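Local coordinates for phosphatidylethanolamine-binding protein, putative (Plasmodium falciparum, PDB 2R77), which probably binds phosphatidylethanolamine and may regulate protein kinase activity, at residues 145-150 against 200-205; 88-93 against 106-111. One frame throughout, in Å; residues are numbered along the deposited sequence.

Interaction 1. Residues 145-150 against 200-205; sequences HRISFI and NWCQIE
His145 and Ile204 open this antiparallel pairing of the PEBP-fold sheet, exchanging two backbone bonds as an isolated bridge: His145 N reaches Ile204 O at 2.8 Å, and His145 O takes Ile204 N. His145 O also receives the CA-H of Gln203, its CA 3.2 Å away. The imidazole leaves the pair to bond Asp92 through ND1 and Thr142 through NE2, so both ring nitrogens are engaged in a buried setting. Arg146 then centres an inverse gamma turn, which interrupts the regular pairing. Its CG lies beside that of Gln203, the two chains running the same way, while the guanidinium goes on to a salt bridge with Asp94 that suits a buried charge. At Ile147 the contact is oily: CB meets Cys202 SG at 4.0 Å, and CG1 touches Ile204 CD1, the two isoleucine side chains crossing at a slant. Cys202 SG sits between its own backbone N and carbonyl carbon (chi1 58°), within reach of Ile147. Ile147 O accepts the N-H of Cys202. Regular pairing resumes at Ser148, small enough to lie beside Trp201 CB; its OG bonds back to Arg146 O at 2.7 Å, across the end of the turn, and also bonds Tyr199 OH. Phe149 and Asn200 form the next, hydrogen-bonded pair: Phe149 N lies 2.8 Å from Asn200 O, and that same oxygen lies at the phenyl edge, 4.0 Å from CD2.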
ATOM      1  N   HIS A 145       2.600  13.476   0.370  1.00 11.40           N
ATOM      2  CA  HIS A 145       2.858  12.104   0.796  1.00 11.49           C
ATOM      3  C   HIS A 145       2.541  11.116  -0.339  1.00 11.33           C
ATOM      4  O   HIS A 145       1.485  11.211  -0.961  1.00 11.01           O
ATOM      5  CB  HIS A 145       2.043  11.770   2.041  1.00 12.15           C
ATOM      6  CG  HIS A 145       2.408  12.573   3.252  1.00 11.21           C
ATOM      7  ND1 HIS A 145       2.453  12.027   4.523  1.00 11.72           N
ATOM      8  CD2 HIS A 145       2.664  13.901   3.400  1.00 11.68           C
ATOM      9  CE1 HIS A 145       2.791  12.977   5.391  1.00 11.18           C
ATOM     10  NE2 HIS A 145       2.928  14.117   4.729  1.00 11.46           N
ATOM     11  N   ARG A 146       3.438  10.151  -0.554  1.00 11.42           N
ATOM     12  CA  ARG A 146       3.305   9.200  -1.658  1.00 10.53           C
ATOM     13  C   ARG A 146       2.517   7.986  -1.162  1.00 11.18           C
ATOM     14  O   ARG A 146       3.081   6.894  -0.970  1.00 11.02           O
ATOM     15  CB  ARG A 146       4.692   8.813  -2.187  1.00 10.89           C
ATOM     16  CG  ARG A 146       5.378  10.010  -2.883  1.00 12.55           C
ATOM     17  CD  ARG A 146       6.865   9.794  -3.044  1.00 15.15           C
ATOM     18  NE  ARG A 146       7.597   9.965  -1.789  1.00 14.75           N
ATOM     19  CZ  ARG A 146       8.924   9.955  -1.683  1.00 16.70           C
ATOM     20  NH1 ARG A 146       9.695   9.781  -2.770  1.00 16.67           N
ATOM     21  NH2 ARG A 146       9.490  10.112  -0.491  1.00 17.03           N
ATOM     22  N   ILE A 147       1.226   8.210  -0.952  1.00 10.66           N
ATOM     23  CA  ILE A 147       0.329   7.170  -0.419  1.00 11.73           C
ATOM     24  C   ILE A 147       0.361   5.967  -1.374  1.00 11.40           C
ATOM     25  O   ILE A 147       0.056   6.087  -2.559  1.00 11.72           O
ATOM     26  CB  ILE A 147      -1.129   7.719  -0.215  1.00 12.70           C
ATOM     27  CG1 ILE A 147      -1.131   8.864   0.826  1.00 12.24           C
ATOM     28  CG2 ILE A 147      -2.070   6.609   0.253  1.00 13.00           C
ATOM     29  CD1 ILE A 147      -0.452   8.511   2.150  1.00 12.42           C
ATOM     30  N   SER A 148       0.737   4.816  -0.817  1.00 11.72           N
ATOM     31  CA  SER A 148       1.157   3.648  -1.587  1.00 12.14           C
ATOM     32  C   SER A 148       0.282   2.420  -1.379  1.00 12.22           C
ATOM     33  O   SER A 148      -0.114   2.133  -0.252  1.00 12.67           O
ATOM     34  CB  SER A 148       2.601   3.325  -1.206  1.00 12.27           C
ATOM     35  OG  SER A 148       3.476   4.300  -1.764  1.00 13.44           O
ATOM     36  N   PHE A 149      -0.016   1.702  -2.476  1.00 12.61           N
ATOM     37  CA  PHE A 149      -0.742   0.441  -2.394  1.00 13.00           C
ATOM     38  C   PHE A 149       0.201  -0.629  -2.918  1.00 12.19           C
ATOM     39  O   PHE A 149       0.623  -0.572  -4.081  1.00 11.93           O
ATOM     40  CB  PHE A 149      -2.029   0.491  -3.236  1.00 13.71           C
ATOM     41  CG  PHE A 149      -3.073   1.440  -2.680  1.00 14.52           C
ATOM     42  CD1 PHE A 149      -4.070   0.973  -1.831  1.00 15.46           C
ATOM     43  CD2 PHE A 149      -3.029   2.799  -2.991  1.00 11.98           C
ATOM     44  CE1 PHE A 149      -5.046   1.834  -1.336  1.00 15.91           C
ATOM     45  CE2 PHE A 149      -4.003   3.681  -2.466  1.00 15.52           C
ATOM     46  CZ  PHE A 149      -4.999   3.189  -1.633  1.00 14.94           C
ATOM     47  N   ILE A 150       0.595  -1.533  -2.036  1.00 12.34           N
ATOM     48  CA  ILE A 150       1.590  -2.554  -2.352  1.00 13.22           C
ATOM     49  C   ILE A 150       0.907  -3.905  -2.264  1.00 13.63           C
ATOM     50  O   ILE A 150       0.278  -4.219  -1.250  1.00 12.48           O
ATOM     51  CB  ILE A 150       2.784  -2.490  -1.390  1.00 12.87           C
ATOM     52  CG1 ILE A 150       3.431  -1.082  -1.423  1.00 13.47           C
ATOM     53  CG2 ILE A 150       3.828  -3.574  -1.723  1.00 13.67           C
ATOM     54  CD1 ILE A 150       4.430  -0.841  -0.307  1.00 17.10           C
ATOM     55  N   ASN A 200       0.713   0.616  -6.794  1.00 13.91           N
ATOM     56  CA  ASN A 200       0.216   1.878  -7.312  1.00 12.18           C
ATOM     57  C   ASN A 200       0.338   2.936  -6.234  1.00 13.87           C
ATOM     58  O   ASN A 200       0.440   2.603  -5.049  1.00 13.54           O
ATOM     59  CB  ASN A 200      -1.239   1.752  -7.791  1.00 13.30           C
ATOM     60  CG  ASN A 200      -1.535   2.636  -9.011  1.00 15.02           C
ATOM     61  OD1 ASN A 200      -0.894   3.691  -9.226  1.00 14.31           O
ATOM     62  ND2 ASN A 200      -2.512   2.194  -9.844  1.00 15.60           N
ATOM     63  N   TRP A 201       0.319   4.199  -6.645  1.00 13.05           N
ATOM     64  CA  TRP A 201       0.459   5.294  -5.679  1.00 12.89           C
ATOM     65  C   TRP A 201      -0.177   6.579  -6.155  1.00 13.05           C
ATOM     66  O   TRP A 201      -0.466   6.738  -7.328  1.00 13.28           O
ATOM     67  CB  TRP A 201       1.927   5.530  -5.313  1.00 12.92           C
ATOM     68  CG  TRP A 201       2.750   6.262  -6.383  1.00 14.66           C
ATOM     69  CD1 TRP A 201       3.252   7.548  -6.306  1.00 15.12           C
ATOM     70  CD2 TRP A 201       3.188   5.731  -7.649  1.00 14.35           C
ATOM     71  NE1 TRP A 201       3.954   7.850  -7.470  1.00 15.30           N
ATOM     72  CE2 TRP A 201       3.938   6.749  -8.298  1.00 17.05           C
ATOM     73  CE3 TRP A 201       3.018   4.491  -8.299  1.00 14.08           C
ATOM     74  CZ2 TRP A 201       4.521   6.561  -9.581  1.00 14.67           C
ATOM     75  CZ3 TRP A 201       3.613   4.312  -9.589  1.00 15.96           C
ATOM     76  CH2 TRP A 201       4.352   5.345 -10.194  1.00 16.31           C
ATOM     77  N   CYS A 202      -0.409   7.484  -5.204  1.00 12.56           N
ATOM     78  CA  CYS A 202      -0.841   8.838  -5.543  1.00 11.94           C
ATOM     79  C   CYS A 202      -0.089   9.751  -4.591  1.00 12.88           C
ATOM     80  O   CYS A 202       0.681   9.272  -3.751  1.00 12.52           O
ATOM     81  CB  CYS A 202      -2.373   9.004  -5.387  1.00 12.61           C
ATOM     82  SG  CYS A 202      -2.939   8.612  -3.648  1.00 13.63           S
ATOM     83  N   GLN A 203      -0.282  11.058  -4.737  1.00 12.11           N
ATOM     84  CA  GLN A 203       0.371  12.028  -3.855  1.00 12.44           C
ATOM     85  C   GLN A 203      -0.694  12.925  -3.228  1.00 13.00           C
ATOM     86  O   GLN A 203      -1.556  13.451  -3.918  1.00 13.71           O
ATOM     87  CB  GLN A 203       1.382  12.865  -4.628  1.00 13.16           C
ATOM     88  CG  GLN A 203       2.514  12.025  -5.150  1.00 14.52           C
ATOM     89  CD  GLN A 203       3.555  12.867  -5.859  1.00 17.32           C
ATOM     90  OE1 GLN A 203       4.440  13.447  -5.229  1.00 17.23           O
ATOM     91  NE2 GLN A 203       3.450  12.941  -7.186  1.00 16.62           N
ATOM     92  N   ILE A 204      -0.662  13.037  -1.908  1.00 13.03           N
ATOM     93  CA  ILE A 204      -1.645  13.823  -1.174  1.00 12.83           C
ATOM     94  C   ILE A 204      -0.934  14.736  -0.178  1.00 12.96           C
ATOM     95  O   ILE A 204      -0.052  14.276   0.555  1.00 13.15           O
ATOM     96  CB  ILE A 204      -2.657  12.881  -0.420  1.00 13.40           C
ATOM     97  CG1 ILE A 204      -3.306  11.888  -1.396  1.00 13.33           C
ATOM     98  CG2 ILE A 204      -3.740  13.699   0.303  1.00 13.75           C
ATOM     99  CD1 ILE A 204      -4.267  10.873  -0.729  1.00 13.07           C
ATOM    100  N   GLU A 205      -1.303  16.028  -0.169  1.00 13.55           N
ATOM    101  CA  GLU A 205      -0.744  16.954   0.823  1.00 15.15           C
ATOM    102  C   GLU A 205      -1.807  17.404   1.833  1.00 14.79           C
ATOM    103  O   GLU A 205      -3.020  17.222   1.598  1.00 15.62           O
ATOM    104  CB  GLU A 205      -0.068  18.165   0.168  1.00 15.34           C
ATOM    105  CG  GLU A 205      -0.998  19.102  -0.606  1.00 17.85           C
ATOM    106  CD  GLU A 205      -0.235  20.098  -1.433  1.00 19.83           C
ATOM    107  OE1 GLU A 205       0.991  20.292  -1.194  1.00 24.37           O
ATOM    108  OE2 GLU A 205      -0.847  20.670  -2.351  1.00 24.92           O
ATOM    109  OXT GLU A 205      -1.447  17.955   2.887  1.00 14.89           O
TER

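Interaction 2. Residues 88-93 against 106-111; sequences LFMVDP and YIHWVV
Leu88 CD2 rests over one face of the Trp109 indole, 3.9 Å from the centroid of the six-membered ring and displaced toward its rim, a CH-pi contact. With CG anti to the backbone N (chi1 -179°), the leucine crosses the indole obliquely and brings a methyl against the ring. Met90 lies on the same side of the sheet: its CB packs at 3.9 Å on Trp109 CB, and its flexible thioether chain, bent at chi3 (95°), carries CE to 3.5 Å from His108 CB. The other side is aliphatic and aromatic. Phe89 CD1 meets Val110 CG2 at 3.6 Å, and in the conformer described here Val91 runs alongside Ile107, two branched side chains pointing the same way. Within the backbone a classic beta bulge sets His108 and Trp109 both opposite Met90. Met90 O takes His108 N at 2.7 Å and only weakly Trp109 N, and the register slips by one residue. Toward the polar end, Asp92 and Tyr106 exchange backbone bonds, and Asp92 CB lies 3.7 Å from His108 NE2. Asp92 OD2 makes a salt bridge with Lys172, while His108 bonds Val134 O through ND1, so these buried polar groups have partners. The hairpin formed by strands 84-95 and 104-114 is flanked in its sheet by strands 148-155 and 128-131, and helix 185-191 packs on Phe89, Val91 and Ile107.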
ATOM      1  N   LEU A  88      -2.685  -6.969   0.440  1.00 13.66           N
ATOM      2  CA  LEU A  88      -2.704  -5.552   0.065  1.00 13.68           C
ATOM      3  C   LEU A  88      -2.331  -4.716   1.281  1.00 13.05           C
ATOM      4  O   LEU A  88      -2.915  -4.881   2.348  1.00 13.31           O
ATOM      5  CB  LEU A  88      -4.098  -5.118  -0.454  1.00 13.83           C
ATOM      6  CG  LEU A  88      -4.299  -3.659  -0.909  1.00 15.36           C
ATOM      7  CD1 LEU A  88      -5.513  -3.490  -1.810  1.00 18.63           C
ATOM      8  CD2 LEU A  88      -4.464  -2.781   0.321  1.00 18.88           C
ATOM      9  N   PHE A  89      -1.365  -3.820   1.085  1.00 13.41           N
ATOM     10  CA  PHE A  89      -0.982  -2.851   2.119  1.00 12.61           C
ATOM     11  C   PHE A  89      -1.329  -1.450   1.579  1.00 12.74           C
ATOM     12  O   PHE A  89      -1.014  -1.136   0.424  1.00 12.96           O
ATOM     13  CB  PHE A  89       0.544  -2.820   2.307  1.00 12.75           C
ATOM     14  CG  PHE A  89       1.157  -4.102   2.843  1.00 12.92           C
ATOM     15  CD1 PHE A  89       1.513  -4.199   4.200  1.00 12.04           C
ATOM     16  CD2 PHE A  89       1.433  -5.181   1.996  1.00 12.91           C
ATOM     17  CE1 PHE A  89       2.120  -5.342   4.704  1.00 13.61           C
ATOM     18  CE2 PHE A  89       2.045  -6.353   2.512  1.00 15.42           C
ATOM     19  CZ  PHE A  89       2.368  -6.431   3.876  1.00 15.05           C
ATOM     20  N   MET A  90      -1.905  -0.583   2.411  1.00 12.32           N
ATOM     21  CA  MET A  90      -1.833   0.847   2.098  1.00 12.58           C
ATOM     22  C   MET A  90      -0.923   1.456   3.130  1.00 11.12           C
ATOM     23  O   MET A  90      -1.150   1.271   4.326  1.00 11.99           O
ATOM     24  CB  MET A  90      -3.182   1.574   2.161  1.00 12.62           C
ATOM     25  CG  MET A  90      -3.042   3.016   1.594  1.00 15.20           C
ATOM     26  SD  MET A  90      -4.598   3.961   1.515  1.00 18.60           S
ATOM     27  CE  MET A  90      -4.600   4.915   3.049  1.00 20.46           C
ATOM     28  N   VAL A  91       0.101   2.174   2.659  1.00 10.85           N
ATOM     29  CA  VAL A  91       1.118   2.761   3.548  0.50 10.82           C
ATOM     30  C   VAL A  91       1.489   4.160   3.121  1.00 10.88           C
ATOM     31  O   VAL A  91       1.555   4.473   1.921  1.00 11.59           O
ATOM     32  CB  VAL A  91       2.442   1.932   3.638  0.50 10.94           C
ATOM     33  CG1 VAL A  91       2.180   0.521   4.150  0.50 13.29           C
ATOM     34  CG2 VAL A  91       3.190   1.912   2.280  0.50  8.06           C
ATOM     35  N   ASP A  92       1.709   5.009   4.122  1.00 11.22           N
ATOM     36  CA  ASP A  92       2.265   6.350   3.897  1.00 11.65           C
ATOM     37  C   ASP A  92       3.774   6.280   4.180  1.00 11.77           C
ATOM     38  O   ASP A  92       4.172   6.143   5.309  1.00 11.83           O
ATOM     39  CB  ASP A  92       1.601   7.349   4.861  1.00 11.48           C
ATOM     40  CG  ASP A  92       2.126   8.760   4.680  1.00 13.01           C
ATOM     41  OD1 ASP A  92       3.043   8.975   3.834  1.00 14.33           O
ATOM     42  OD2 ASP A  92       1.616   9.645   5.394  1.00 14.42           O
ATOM     43  N   PRO A  93       4.610   6.353   3.140  1.00 11.75           N
ATOM     44  CA  PRO A  93       6.064   6.224   3.376  1.00 11.08           C
ATOM     45  C   PRO A  93       6.697   7.580   3.743  1.00 11.18           C
ATOM     46  O   PRO A  93       7.940   7.673   3.857  1.00 10.87           O
ATOM     47  CB  PRO A  93       6.582   5.755   2.015  1.00 12.37           C
ATOM     48  CG  PRO A  93       5.709   6.514   1.071  1.00 11.81           C
ATOM     49  CD  PRO A  93       4.315   6.539   1.708  1.00 11.72           C
ATOM     50  N   TYR A 106       4.113   4.526   7.662  1.00 11.93           N
ATOM     51  CA  TYR A 106       2.986   4.394   8.576  1.00 11.55           C
ATOM     52  C   TYR A 106       1.959   3.534   7.834  1.00 12.56           C
ATOM     53  O   TYR A 106       1.531   3.903   6.729  1.00 11.76           O
ATOM     54  CB  TYR A 106       2.398   5.763   8.923  1.00 11.95           C
ATOM     55  CG  TYR A 106       1.448   5.703  10.104  1.00 11.86           C
ATOM     56  CD1 TYR A 106       1.913   5.944  11.395  1.00 13.16           C
ATOM     57  CD2 TYR A 106       0.096   5.384   9.927  1.00 11.74           C
ATOM     58  CE1 TYR A 106       1.055   5.880  12.491  1.00 12.07           C
ATOM     59  CE2 TYR A 106      -0.785   5.327  11.022  1.00 11.95           C
ATOM     60  CZ  TYR A 106      -0.294   5.579  12.293  1.00 12.46           C
ATOM     61  OH  TYR A 106      -1.121   5.520  13.380  1.00 14.22           O
ATOM     62  N   ILE A 107       1.592   2.385   8.412  1.00 12.47           N
ATOM     63  CA  ILE A 107       0.720   1.455   7.708  1.00 12.72           C
ATOM     64  C   ILE A 107      -0.730   1.806   8.008  1.00 11.77           C
ATOM     65  O   ILE A 107      -1.110   1.886   9.185  1.00 11.74           O
ATOM     66  CB  ILE A 107       1.007  -0.041   8.027  1.00 12.89           C
ATOM     67  CG1 ILE A 107       2.425  -0.406   7.544  1.00 14.64           C
ATOM     68  CG2 ILE A 107      -0.047  -0.923   7.354  1.00 14.86           C
ATOM     69  CD1 ILE A 107       2.780  -1.899   7.619  1.00 14.25           C
ATOM     70  N   HIS A 108      -1.503   2.016   6.938  1.00 11.90           N
ATOM     71  CA  HIS A 108      -2.911   2.397   7.006  1.00 11.94           C
ATOM     72  C   HIS A 108      -3.939   1.263   6.837  1.00 12.39           C
ATOM     73  O   HIS A 108      -5.094   1.431   7.228  1.00 12.32           O
ATOM     74  CB  HIS A 108      -3.204   3.502   5.972  1.00 12.58           C
ATOM     75  CG  HIS A 108      -2.670   4.842   6.368  1.00 12.88           C
ATOM     76  ND1 HIS A 108      -3.455   5.815   6.959  1.00 13.07           N
ATOM     77  CD2 HIS A 108      -1.417   5.350   6.313  1.00 12.08           C
ATOM     78  CE1 HIS A 108      -2.707   6.874   7.220  1.00 14.54           C
ATOM     79  NE2 HIS A 108      -1.471   6.621   6.829  1.00 12.27           N
ATOM     80  N   TRP A 109      -3.532   0.123   6.259  1.00 11.66           N
ATOM     81  CA  TRP A 109      -4.501  -0.892   5.884  1.00 13.22           C
ATOM     82  C   TRP A 109      -3.730  -2.133   5.465  1.00 13.06           C
ATOM     83  O   TRP A 109      -2.765  -2.041   4.709  1.00 13.25           O
ATOM     84  CB  TRP A 109      -5.366  -0.350   4.725  1.00 12.48           C
ATOM     85  CG  TRP A 109      -6.511  -1.203   4.294  1.00 13.76           C
ATOM     86  CD1 TRP A 109      -7.288  -2.048   5.081  1.00 13.85           C
ATOM     87  CD2 TRP A 109      -7.083  -1.225   2.993  1.00 12.61           C
ATOM     88  NE1 TRP A 109      -8.291  -2.612   4.310  1.00 13.04           N
ATOM     89  CE2 TRP A 109      -8.182  -2.143   3.028  1.00 14.01           C
ATOM     90  CE3 TRP A 109      -6.770  -0.582   1.781  1.00 13.34           C
ATOM     91  CZ2 TRP A 109      -8.965  -2.413   1.897  1.00 14.22           C
ATOM     92  CZ3 TRP A 109      -7.550  -0.859   0.653  1.00 14.62           C
ATOM     93  CH2 TRP A 109      -8.628  -1.780   0.721  1.00 13.39           C
ATOM     94  N   VAL A 110      -4.118  -3.288   5.995  1.00 13.58           N
ATOM     95  CA  VAL A 110      -3.567  -4.551   5.512  1.00 13.92           C
ATOM     96  C   VAL A 110      -4.717  -5.556   5.369  1.00 14.30           C
ATOM     97  O   VAL A 110      -5.432  -5.835   6.346  1.00 14.36           O
ATOM     98  CB  VAL A 110      -2.459  -5.121   6.437  1.00 14.13           C
ATOM     99  CG1 VAL A 110      -1.926  -6.480   5.910  1.00 13.64           C
ATOM    100  CG2 VAL A 110      -1.273  -4.145   6.551  1.00 13.74           C
ATOM    101  N   VAL A 111      -4.873  -6.062   4.152  1.00 14.54           N
ATOM    102  CA  VAL A 111      -5.868  -7.099   3.864  1.00 16.04           C
ATOM    103  C   VAL A 111      -5.160  -8.293   3.240  1.00 15.82           C
ATOM    104  O   VAL A 111      -4.410  -8.148   2.262  1.00 16.12           O
ATOM    105  CB  VAL A 111      -6.967  -6.619   2.879  1.00 16.71           C
ATOM    106  CG1 VAL A 111      -8.112  -7.660   2.807  1.00 15.88           C
ATOM    107  CG2 VAL A 111      -7.540  -5.304   3.296  1.00 20.03           C
TER

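Interaction 2 comes first along the chain and closes before interaction 1 opens; their centres are about 10 Å apart. Both belong to one five-stranded antiparallel sheet, where strands 84-95 and 148-155 are neighbours: interaction 2 joins 84-95 to 104-114, and interaction 1 joins 148-155 to 196-201, an edge strand within this chain. The two meet along the shared strands, with Ser148 N to Val91 O at 2.9 Å and Phe149 CZ against Met90 SD, and Asp92 and His145 join them on their polar side. The C-terminal segment is thus stitched to the central hairpin through strand 148-155, although the hairpin lies far earlier in the sequence.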